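Local structure of putative TetR-family transcriptional regulator (3CCY) at residues Arg63-Thr68 and His109-Thr114; Glu100-Ser105 and Tyr174-Ser179; Gly165-Thr170 and Glu187-Leu192. The protein probably binds regulatory DNA through a helix-turn-helix and controls transcription, possibly as a repressor. All coordinates share one frame; numbering follows the deposited sequence. Where two conformers were deposited one is given.

Interaction 1: Arg63-Thr68 and His109-Thr114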
loop_
_atom_site.group_PDB
_atom_site.type_symbol
_atom_site.label_atom_id
_atom_site.label_comp_id
_atom_site.label_asym_id
_atom_site.label_seq_id
_atom_site.Cartn_x
_atom_site.Cartn_y
_atom_site.Cartn_z
ATOM N N ARG A 63 -7.410 -18.577 -5.434
ATOM C CA ARG A 63 -6.097 -19.208 -5.454
ATOM C C ARG A 63 -5.574 -19.268 -6.885
ATOM O O ARG A 63 -4.419 -18.925 -7.134
ATOM C CB ARG A 63 -6.130 -20.600 -4.797
ATOM C CG ARG A 63 -4.770 -21.320 -4.755
ATOM C CD ARG A 63 -4.883 -22.762 -4.260
ATOM N NE ARG A 63 -5.740 -23.601 -5.105
ATOM C CZ ARG A 63 -6.889 -24.168 -4.717
ATOM N NH1 ARG A 63 -7.576 -24.917 -5.572
ATOM N NH2 ARG A 63 -7.362 -23.999 -3.484
ATOM N N ASP A 64 -6.441 -19.666 -7.814
ATOM C CA ASP A 64 -6.085 -19.736 -9.233
ATOM C C ASP A 64 -5.675 -18.384 -9.839
ATOM O O ASP A 64 -4.606 -18.283 -10.460
ATOM C CB ASP A 64 -7.209 -20.417 -10.032
ATOM C CG ASP A 64 -6.918 -20.498 -11.524
ATOM O OD1 ASP A 64 -6.645 -21.614 -12.009
ATOM O OD2 ASP A 64 -6.976 -19.453 -12.217
HETATM N N MSE A 65 -6.467 -17.332 -9.643
HETATM C CA MSE A 65 -6.092 -16.030 -10.235
HETATM C C MSE A 65 -4.815 -15.435 -9.638
HETATM O O MSE A 65 -4.078 -14.718 -10.319
HETATM C CB MSE A 65 -7.230 -15.005 -10.151
HETATM C CG MSE A 65 -7.294 -14.267 -8.844
HETATM SE SE MSE A 65 -8.694 -12.942 -8.709
HETATM C CE MSE A 65 -10.232 -13.983 -9.204
ATOM N N LEU A 66 -4.572 -15.707 -8.363
ATOM C CA LEU A 66 -3.364 -15.249 -7.721
ATOM C C LEU A 66 -2.159 -16.033 -8.226
ATOM O O LEU A 66 -1.099 -15.478 -8.459
ATOM C CB LEU A 66 -3.501 -15.367 -6.207
ATOM C CG LEU A 66 -4.503 -14.387 -5.576
ATOM C CD1 LEU A 66 -4.290 -14.283 -4.073
ATOM C CD2 LEU A 66 -4.394 -12.999 -6.219
ATOM N N THR A 67 -2.350 -17.329 -8.408
ATOM C CA THR A 67 -1.261 -18.204 -8.838
ATOM C C THR A 67 -0.816 -17.873 -10.264
ATOM O O THR A 67 0.382 -17.721 -10.536
ATOM C CB THR A 67 -1.661 -19.689 -8.714
ATOM O OG1 THR A 67 -1.904 -19.993 -7.335
ATOM C CG2 THR A 67 -0.570 -20.601 -9.221
ATOM N N THR A 68 -1.773 -17.747 -11.172
ATOM C CA THR A 68 -1.419 -17.490 -12.547
ATOM C C THR A 68 -0.813 -16.093 -12.660
ATOM O O THR A 68 0.101 -15.877 -13.440
ATOM C CB THR A 68 -2.593 -17.701 -13.537
ATOM O OG1 THR A 68 -3.500 -16.595 -13.467
ATOM C CG2 THR A 68 -3.325 -19.020 -13.248
ATOM N N HIS A 109 -3.879 -7.529 -10.261
ATOM C CA HIS A 109 -2.783 -6.869 -9.517
ATOM C C HIS A 109 -3.251 -6.420 -8.122
ATOM O O HIS A 109 -2.691 -6.811 -7.093
ATOM C CB HIS A 109 -2.306 -5.667 -10.340
ATOM C CG HIS A 109 -0.924 -5.186 -10.019
ATOM N ND1 HIS A 109 -0.675 -4.195 -9.087
ATOM C CD2 HIS A 109 0.282 -5.523 -10.548
ATOM C CE1 HIS A 109 0.628 -3.954 -9.050
ATOM N NE2 HIS A 109 1.230 -4.739 -9.933
ATOM N N VAL A 110 -4.303 -5.608 -8.083
ATOM C CA VAL A 110 -4.895 -5.187 -6.812
ATOM C C VAL A 110 -5.184 -6.408 -5.918
ATOM O O VAL A 110 -4.816 -6.412 -4.734
ATOM C CB VAL A 110 -6.186 -4.330 -7.013
ATOM C CG1 VAL A 110 -6.864 -4.021 -5.669
ATOM C CG2 VAL A 110 -5.876 -3.051 -7.766
ATOM N N VAL A 111 -5.802 -7.449 -6.493
ATOM C CA VAL A 111 -6.143 -8.671 -5.732
ATOM C C VAL A 111 -4.879 -9.357 -5.129
ATOM O O VAL A 111 -4.928 -9.833 -3.983
ATOM C CB VAL A 111 -7.070 -9.651 -6.547
ATOM C CG1 VAL A 111 -7.275 -10.960 -5.814
ATOM C CG2 VAL A 111 -8.445 -9.034 -6.794
HETATM N N MSE A 112 -3.774 -9.395 -5.889
HETATM C CA MSE A 112 -2.508 -9.892 -5.354
HETATM C C MSE A 112 -2.104 -9.055 -4.134
HETATM O O MSE A 112 -1.973 -9.594 -3.025
HETATM C CB MSE A 112 -1.402 -9.881 -6.422
HETATM C CG MSE A 112 -0.114 -10.654 -6.047
HETATM SE SE MSE A 112 -0.347 -12.588 -5.707
HETATM C CE MSE A 112 -0.662 -12.532 -3.776
ATOM N N LEU A 113 -1.967 -7.740 -4.336
ATOM C CA LEU A 113 -1.564 -6.774 -3.299
ATOM C C LEU A 113 -2.511 -6.663 -2.113
ATOM O O LEU A 113 -2.179 -6.000 -1.140
ATOM C CB LEU A 113 -1.352 -5.379 -3.919
ATOM C CG LEU A 113 -0.311 -5.308 -5.050
ATOM C CD1 LEU A 113 -0.167 -3.917 -5.646
ATOM C CD2 LEU A 113 1.076 -5.849 -4.599
ATOM N N THR A 114 -3.667 -7.319 -2.166
ATOM C CA THR A 114 -4.758 -7.010 -1.226
ATOM C C THR A 114 -5.470 -8.207 -0.583
ATOM O O THR A 114 -6.014 -8.080 0.517
ATOM C CB THR A 114 -5.809 -6.068 -1.917
ATOM O OG1 THR A 114 -5.416 -4.698 -1.748
ATOM C CG2 THR A 114 -7.238 -6.268 -1.380
#

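Interaction 2: Glu100-Ser105 and Tyr174-Ser179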
loop_
_atom_site.group_PDB
_atom_site.type_symbol
_atom_site.label_atom_id
_atom_site.label_comp_id
_atom_site.label_asym_id
_atom_site.label_seq_id
_atom_site.Cartn_x
_atom_site.Cartn_y
_atom_site.Cartn_z
ATOM N N GLU A 100 3.561 -1.905 -16.361
ATOM C CA GLU A 100 2.846 -2.389 -17.521
ATOM C C GLU A 100 1.732 -3.383 -17.099
ATOM O O GLU A 100 0.584 -3.312 -17.584
ATOM C CB GLU A 100 3.834 -3.020 -18.513
ATOM C CG GLU A 100 3.193 -3.680 -19.723
ATOM C CD GLU A 100 3.959 -4.906 -20.206
ATOM O OE1 GLU A 100 5.215 -4.866 -20.354
ATOM O OE2 GLU A 100 3.297 -5.925 -20.461
ATOM N N ILE A 101 2.093 -4.306 -16.211
ATOM C CA ILE A 101 1.170 -5.296 -15.674
ATOM C C ILE A 101 -0.013 -4.649 -14.905
ATOM O O ILE A 101 -1.164 -5.096 -15.019
ATOM C CB ILE A 101 1.956 -6.404 -14.945
ATOM C CG1 ILE A 101 2.790 -7.163 -16.002
ATOM C CG2 ILE A 101 1.026 -7.342 -14.173
ATOM C CD1 ILE A 101 3.698 -8.252 -15.459
ATOM N N TYR A 102 0.249 -3.536 -14.217
ATOM C CA TYR A 102 -0.828 -2.649 -13.706
ATOM C C TYR A 102 -1.755 -2.029 -14.791
ATOM O O TYR A 102 -2.998 -2.100 -14.715
ATOM C CB TYR A 102 -0.192 -1.549 -12.867
ATOM C CG TYR A 102 -1.192 -0.601 -12.256
ATOM C CD1 TYR A 102 -1.882 -0.943 -11.074
ATOM C CD2 TYR A 102 -1.440 0.644 -12.845
ATOM C CE1 TYR A 102 -2.802 -0.077 -10.502
ATOM C CE2 TYR A 102 -2.351 1.519 -12.273
ATOM C CZ TYR A 102 -3.033 1.152 -11.106
ATOM O OH TYR A 102 -3.934 2.012 -10.568
ATOM N N ALA A 103 -1.153 -1.424 -15.807
ATOM C CA ALA A 103 -1.878 -0.901 -16.948
ATOM C C ALA A 103 -2.764 -1.962 -17.635
ATOM O O ALA A 103 -3.858 -1.653 -18.133
ATOM C CB ALA A 103 -0.882 -0.304 -17.968
ATOM N N THR A 104 -2.297 -3.208 -17.675
ATOM C CA THR A 104 -3.053 -4.240 -18.379
ATOM C C THR A 104 -3.935 -5.047 -17.428
ATOM O O THR A 104 -5.080 -5.296 -17.743
ATOM C CB THR A 104 -2.147 -5.140 -19.257
ATOM O OG1 THR A 104 -1.160 -5.754 -18.448
ATOM C CG2 THR A 104 -1.427 -4.311 -20.284
ATOM N N SER A 105 -3.414 -5.377 -16.251
ATOM C CA SER A 105 -4.027 -6.343 -15.335
ATOM C C SER A 105 -4.327 -5.758 -13.958
ATOM O O SER A 105 -4.074 -6.412 -12.945
ATOM C CB SER A 105 -3.095 -7.555 -15.158
ATOM O OG SER A 105 -3.234 -8.458 -16.232
ATOM N N TYR A 174 -2.990 6.059 -8.812
ATOM C CA TYR A 174 -2.519 6.209 -10.206
ATOM C C TYR A 174 -3.482 5.650 -11.233
ATOM O O TYR A 174 -3.968 4.525 -11.097
ATOM C CB TYR A 174 -1.142 5.569 -10.379
ATOM C CG TYR A 174 -0.671 5.543 -11.805
ATOM C CD1 TYR A 174 -0.326 6.719 -12.457
ATOM C CD2 TYR A 174 -0.591 4.321 -12.513
ATOM C CE1 TYR A 174 0.109 6.721 -13.796
ATOM C CE2 TYR A 174 -0.194 4.295 -13.851
ATOM C CZ TYR A 174 0.167 5.503 -14.478
ATOM O OH TYR A 174 0.564 5.489 -15.785
ATOM N N LYS A 175 -3.774 6.446 -12.262
ATOM C CA LYS A 175 -4.625 5.992 -13.372
ATOM C C LYS A 175 -3.776 5.850 -14.647
ATOM O O LYS A 175 -3.216 6.831 -15.147
ATOM C CB LYS A 175 -5.807 6.938 -13.564
ATOM C CG LYS A 175 -6.951 6.864 -12.489
ATOM C CD LYS A 175 -6.525 6.557 -11.028
ATOM C CE LYS A 175 -7.587 7.039 -9.977
ATOM N NZ LYS A 175 -7.386 6.514 -8.559
ATOM N N ALA A 176 -3.655 4.615 -15.137
ATOM C CA ALA A 176 -2.781 4.299 -16.240
ATOM C C ALA A 176 -3.171 4.927 -17.607
ATOM O O ALA A 176 -2.344 4.913 -18.559
ATOM C CB ALA A 176 -2.629 2.779 -16.381
ATOM N N ASP A 177 -4.404 5.427 -17.717
ATOM C CA ASP A 177 -4.867 6.079 -18.960
ATOM C C ASP A 177 -4.811 7.605 -18.872
ATOM O O ASP A 177 -5.395 8.314 -19.705
ATOM C CB ASP A 177 -6.286 5.598 -19.340
ATOM C CG ASP A 177 -7.348 6.014 -18.341
ATOM O OD1 ASP A 177 -7.040 6.623 -17.283
ATOM O OD2 ASP A 177 -8.533 5.741 -18.619
ATOM N N GLY A 178 -4.089 8.103 -17.872
ATOM C CA GLY A 178 -4.029 9.560 -17.624
ATOM C C GLY A 178 -2.848 10.224 -18.304
ATOM O O GLY A 178 -2.176 9.633 -19.157
ATOM N N SER A 179 -2.583 11.451 -17.895
ATOM C CA SER A 179 -1.503 12.280 -18.444
ATOM C C SER A 179 -0.146 11.574 -18.484
ATOM O O SER A 179 0.532 11.528 -19.561
ATOM C CB SER A 179 -1.385 13.525 -17.576
ATOM O OG SER A 179 -2.467 14.349 -17.886
#

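Interaction 3: Gly165-Thr170 and Glu187-Leu192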
loop_
_atom_site.group_PDB
_atom_site.type_symbol
_atom_site.label_atom_id
_atom_site.label_comp_id
_atom_site.label_asym_id
_atom_site.label_seq_id
_atom_site.Cartn_x
_atom_site.Cartn_y
_atom_site.Cartn_z
ATOM N N GLY A 165 7.059 -0.230 -1.960
ATOM C CA GLY A 165 6.047 0.749 -1.531
ATOM C C GLY A 165 5.722 1.795 -2.576
ATOM O O GLY A 165 4.539 2.051 -2.814
HETATM N N MSE A 166 6.741 2.434 -3.165
HETATM C CA MSE A 166 6.482 3.418 -4.236
HETATM C C MSE A 166 5.632 2.873 -5.340
HETATM O O MSE A 166 4.704 3.548 -5.794
HETATM C CB MSE A 166 7.762 3.865 -4.947
HETATM C CG MSE A 166 8.726 4.565 -4.102
HETATM SE SE MSE A 166 10.158 5.241 -5.328
HETATM C CE MSE A 166 11.585 4.655 -4.404
ATOM N N ILE A 167 6.018 1.695 -5.852
ATOM C CA ILE A 167 5.270 1.105 -6.973
ATOM C C ILE A 167 4.006 0.350 -6.587
ATOM O O ILE A 167 3.058 0.378 -7.338
ATOM C CB ILE A 167 6.154 0.194 -7.911
ATOM C CG1 ILE A 167 6.851 -0.953 -7.174
ATOM C CG2 ILE A 167 7.149 1.021 -8.710
ATOM C CD1 ILE A 167 7.283 -2.018 -8.224
ATOM N N ASN A 168 3.987 -0.347 -5.450
ATOM C CA ASN A 168 2.794 -1.111 -5.023
ATOM C C ASN A 168 1.661 -0.204 -4.556
ATOM O O ASN A 168 0.481 -0.593 -4.654
ATOM C CB ASN A 168 3.111 -2.144 -3.918
ATOM C CG ASN A 168 3.933 -3.317 -4.429
ATOM O OD1 ASN A 168 4.200 -3.407 -5.615
ATOM N ND2 ASN A 168 4.346 -4.217 -3.537
ATOM N N TRP A 169 1.980 0.986 -4.034
ATOM C CA TRP A 169 0.946 1.942 -3.590
ATOM C C TRP A 169 0.180 2.604 -4.729
ATOM O O TRP A 169 -0.856 3.225 -4.490
ATOM C CB TRP A 169 1.566 3.052 -2.699
ATOM C CG TRP A 169 0.598 3.868 -1.895
ATOM C CD1 TRP A 169 0.372 5.228 -1.980
ATOM C CD2 TRP A 169 -0.285 3.375 -0.915
ATOM N NE1 TRP A 169 -0.592 5.593 -1.081
ATOM C CE2 TRP A 169 -1.009 4.471 -0.412
ATOM C CE3 TRP A 169 -0.531 2.098 -0.397
ATOM C CZ2 TRP A 169 -1.970 4.336 0.587
ATOM C CZ3 TRP A 169 -1.480 1.974 0.615
ATOM C CH2 TRP A 169 -2.192 3.076 1.077
ATOM N N THR A 170 0.677 2.456 -5.953
ATOM C CA THR A 170 0.084 3.101 -7.138
ATOM C C THR A 170 -1.390 2.777 -7.357
ATOM O O THR A 170 -2.150 3.604 -7.828
ATOM C CB THR A 170 0.890 2.817 -8.441
ATOM O OG1 THR A 170 1.106 1.411 -8.603
ATOM C CG2 THR A 170 2.283 3.559 -8.366
ATOM N N GLU A 187 9.967 5.505 -15.449
ATOM C CA GLU A 187 11.188 6.334 -15.604
ATOM C C GLU A 187 11.383 7.321 -14.481
ATOM O O GLU A 187 12.500 7.476 -13.959
ATOM C CB GLU A 187 11.224 7.031 -16.961
ATOM C CG GLU A 187 11.323 5.972 -18.065
ATOM C CD GLU A 187 11.317 6.484 -19.488
ATOM O OE1 GLU A 187 10.750 7.576 -19.729
ATOM O OE2 GLU A 187 11.860 5.758 -20.376
ATOM N N ARG A 188 10.285 7.994 -14.124
ATOM C CA ARG A 188 10.246 8.912 -12.988
ATOM C C ARG A 188 10.584 8.214 -11.661
ATOM O O ARG A 188 11.394 8.720 -10.893
ATOM C CB ARG A 188 8.846 9.495 -12.831
ATOM C CG ARG A 188 8.772 10.665 -11.771
ATOM C CD ARG A 188 9.465 11.858 -12.335
ATOM N NE ARG A 188 9.225 13.097 -11.589
ATOM C CZ ARG A 188 9.607 14.289 -12.035
ATOM N NH1 ARG A 188 10.213 14.374 -13.213
ATOM N NH2 ARG A 188 9.402 15.373 -11.322
ATOM N N THR A 189 9.885 7.120 -11.364
ATOM C CA THR A 189 10.145 6.281 -10.169
ATOM C C THR A 189 11.639 5.883 -10.034
ATOM O O THR A 189 12.264 6.035 -8.976
ATOM C CB THR A 189 9.272 5.023 -10.220
ATOM O OG1 THR A 189 7.899 5.439 -10.258
ATOM C CG2 THR A 189 9.520 4.106 -9.002
ATOM N N VAL A 190 12.210 5.414 -11.117
ATOM C CA VAL A 190 13.632 5.079 -11.131
ATOM C C VAL A 190 14.574 6.272 -10.981
ATOM O O VAL A 190 15.539 6.192 -10.207
ATOM C CB VAL A 190 13.977 4.279 -12.409
ATOM C CG1 VAL A 190 15.488 4.037 -12.531
ATOM C CG2 VAL A 190 13.243 2.941 -12.380
ATOM N N GLN A 191 14.332 7.360 -11.727
ATOM C CA GLN A 191 15.157 8.577 -11.566
ATOM C C GLN A 191 15.129 9.040 -10.074
ATOM O O GLN A 191 16.163 9.362 -9.490
ATOM C CB GLN A 191 14.650 9.733 -12.509
ATOM C CG GLN A 191 14.868 9.453 -14.046
ATOM C CD GLN A 191 13.925 10.300 -14.985
ATOM O OE1 GLN A 191 13.217 11.245 -14.531
ATOM N NE2 GLN A 191 13.901 9.932 -16.293
ATOM N N LEU A 192 13.929 9.111 -9.490
ATOM C CA LEU A 192 13.769 9.554 -8.106
ATOM C C LEU A 192 14.504 8.611 -7.147
ATOM O O LEU A 192 15.315 9.072 -6.303
ATOM C CB LEU A 192 12.279 9.622 -7.727
ATOM C CG LEU A 192 11.390 10.733 -8.311
ATOM C CD1 LEU A 192 9.904 10.315 -8.213
ATOM C CD2 LEU A 192 11.595 12.045 -7.547
#

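Interaction 1: Arg63-Thr68 and His109-Thr114
Leu66 lays its CD2 methyl over one face of the peptide joining Val111 to Met112, 3.7 Å from Met112 N, and this peptide is the flat group that matters here, because the touching side chains are all aliphatic or selenoether. The setting is the join between the two parts of a TetR-type regulator: helix 58-81 leads from the predicted helix-turn-helix into the all-helical C-terminal domain, and here it meets helix 87-115. The axes of the two short segments run at 102° to each other and come within 9.7 Å. A steep crossing of this kind limits the contact to one patch, and four apolar side chains fill it. Leu66 serves both neighbours with its fork, since CD2 also meets Val111 CG1 at 3.6 Å while, in the conformer described, CD1 lies 4.0 Å from the methyl CE of selenomethionine Met112. A short branched valine suits the middle; the longer Met65 chain bends at its end to bring SE to the valine, while Met112 bends toward Leu66. Ile20 and Ala24 of helix 15-29 touch Met65, and Phe27 touches Val111, so the first helix of the DNA-binding part packs on the same patch. Val111 points CG1 across the gap because that branch stands opposite its backbone N (chi1 173°); the methyl that meets Leu66 CD2 also receives SE of selenomethionine Met65 at 3.8 Å, the side chains of Met65 and Val111 crossing nearly at a right angle.

Interaction 2: Glu100-Ser105 and Tyr174-Ser179
Tyr174, which opens the loop segment, meets Tyr102 of helix 87-115 twice, once with its ring and once with its backbone. The two rings touch rim to rim, CE2 of Tyr102 lying 3.3 Å from CD2 of Tyr174, with the planes at 36° and neither ring over the face of the other; Tyr102 comes up at the edge of the Tyr174 ring. Tyr102 has CG opposite its backbone N (chi1 -178°), which sends the ring out from the helix and brings its hydroxyl to the loop. There OH of Tyr102 donates to Tyr174 O at 2.6 Å, with a C=O...OH angle of 156°, the hydroxyl tilted a little from the carbonyl plane. The same hydroxyl is bonded to Arg106 NE, one turn further along the helix, so a buried phenol oxygen has two partners that fix the ring's position. At the other end of the pair, Tyr174 OH bonds to Val180 O, beyond the segment. Lys175, whose CB points away from the helix, begins a type I beta turn that ends at Gly178. The turn belongs to the loop between helices 153-168 and 182-195 of the TetR-type C-terminal domain, which here folds back over helix 87-115. Ala176, its second residue, packs CB against Ala103 CB at 3.9 Å and against Ala103 CA at 3.8 Å; two small side chains let loop and helix come close, the two CA atoms being 5.3 Å apart. Pro182 touches both alanines and Tyr174 as well. The Ala176 backbone N sits 3.7 Å above one face of the Tyr174 ring, toward its rim. Gly178 closes the turn with its N bonded to Lys175 O at 3.1 Å. Beyond it, Ser179 packs on Thr154 of the second subunit.

Interaction 3: Gly165-Thr170 and Glu187-Leu192
A small, buried apolar contact joins helix 153-168 to helix 182-195, the last two helices of the chain, and a single methyl group, CG2 of Thr189, carries it. That methyl lies 3.9 Å from SE of Met166, a selenomethionine, and equally 3.9 Å from CG2 of Ile167. Met166 and Thr189 run past each other in opposite directions, whereas Ile167 crosses Thr189 at about a right angle. Threonine suits the place because its two branches divide the work: with CG2 opposite the backbone N and OG1 beside it (chi1 -59°), the methyl faces the partner helix while the buried hydroxyl bonds back to Leu185 O in its own helix. The side chain of Ile167 also reaches Phe98 of helix 87-115. Met166 further touches Phe193 and, across the dimer, Met166 of the second subunit, while Arg188 NE forms a salt bridge to Asp159 of that subunit. Two helices packed together in each subunit and facing their copies in this way are characteristic of the four-helix bundle by which TetR-family regulators dimerise.

Overall arrangement
Interactions 1 and 3 are buried and wholly apolar across the gap, pairing helix with helix, while interaction 2 sets a loop on a helix near the surface and adds a hydrogen bond to its aromatic and alanine packing. Interactions 1 and 2 share helix 87-115 and touch where His109 packs on Ile101 and Tyr102. Interaction 3 adjoins both: Leu113 reaches Asn168, and Tyr102 approaches Thr170. Their places differ accordingly. Interaction 1 ties the DNA-binding side to the C-terminal domain, interaction 2 packs the loop between helices 153-168 and 182-195 against helix 87-115, and interaction 3, about 21 Å from interaction 1 between centres, packs those two helices beside the second subunit.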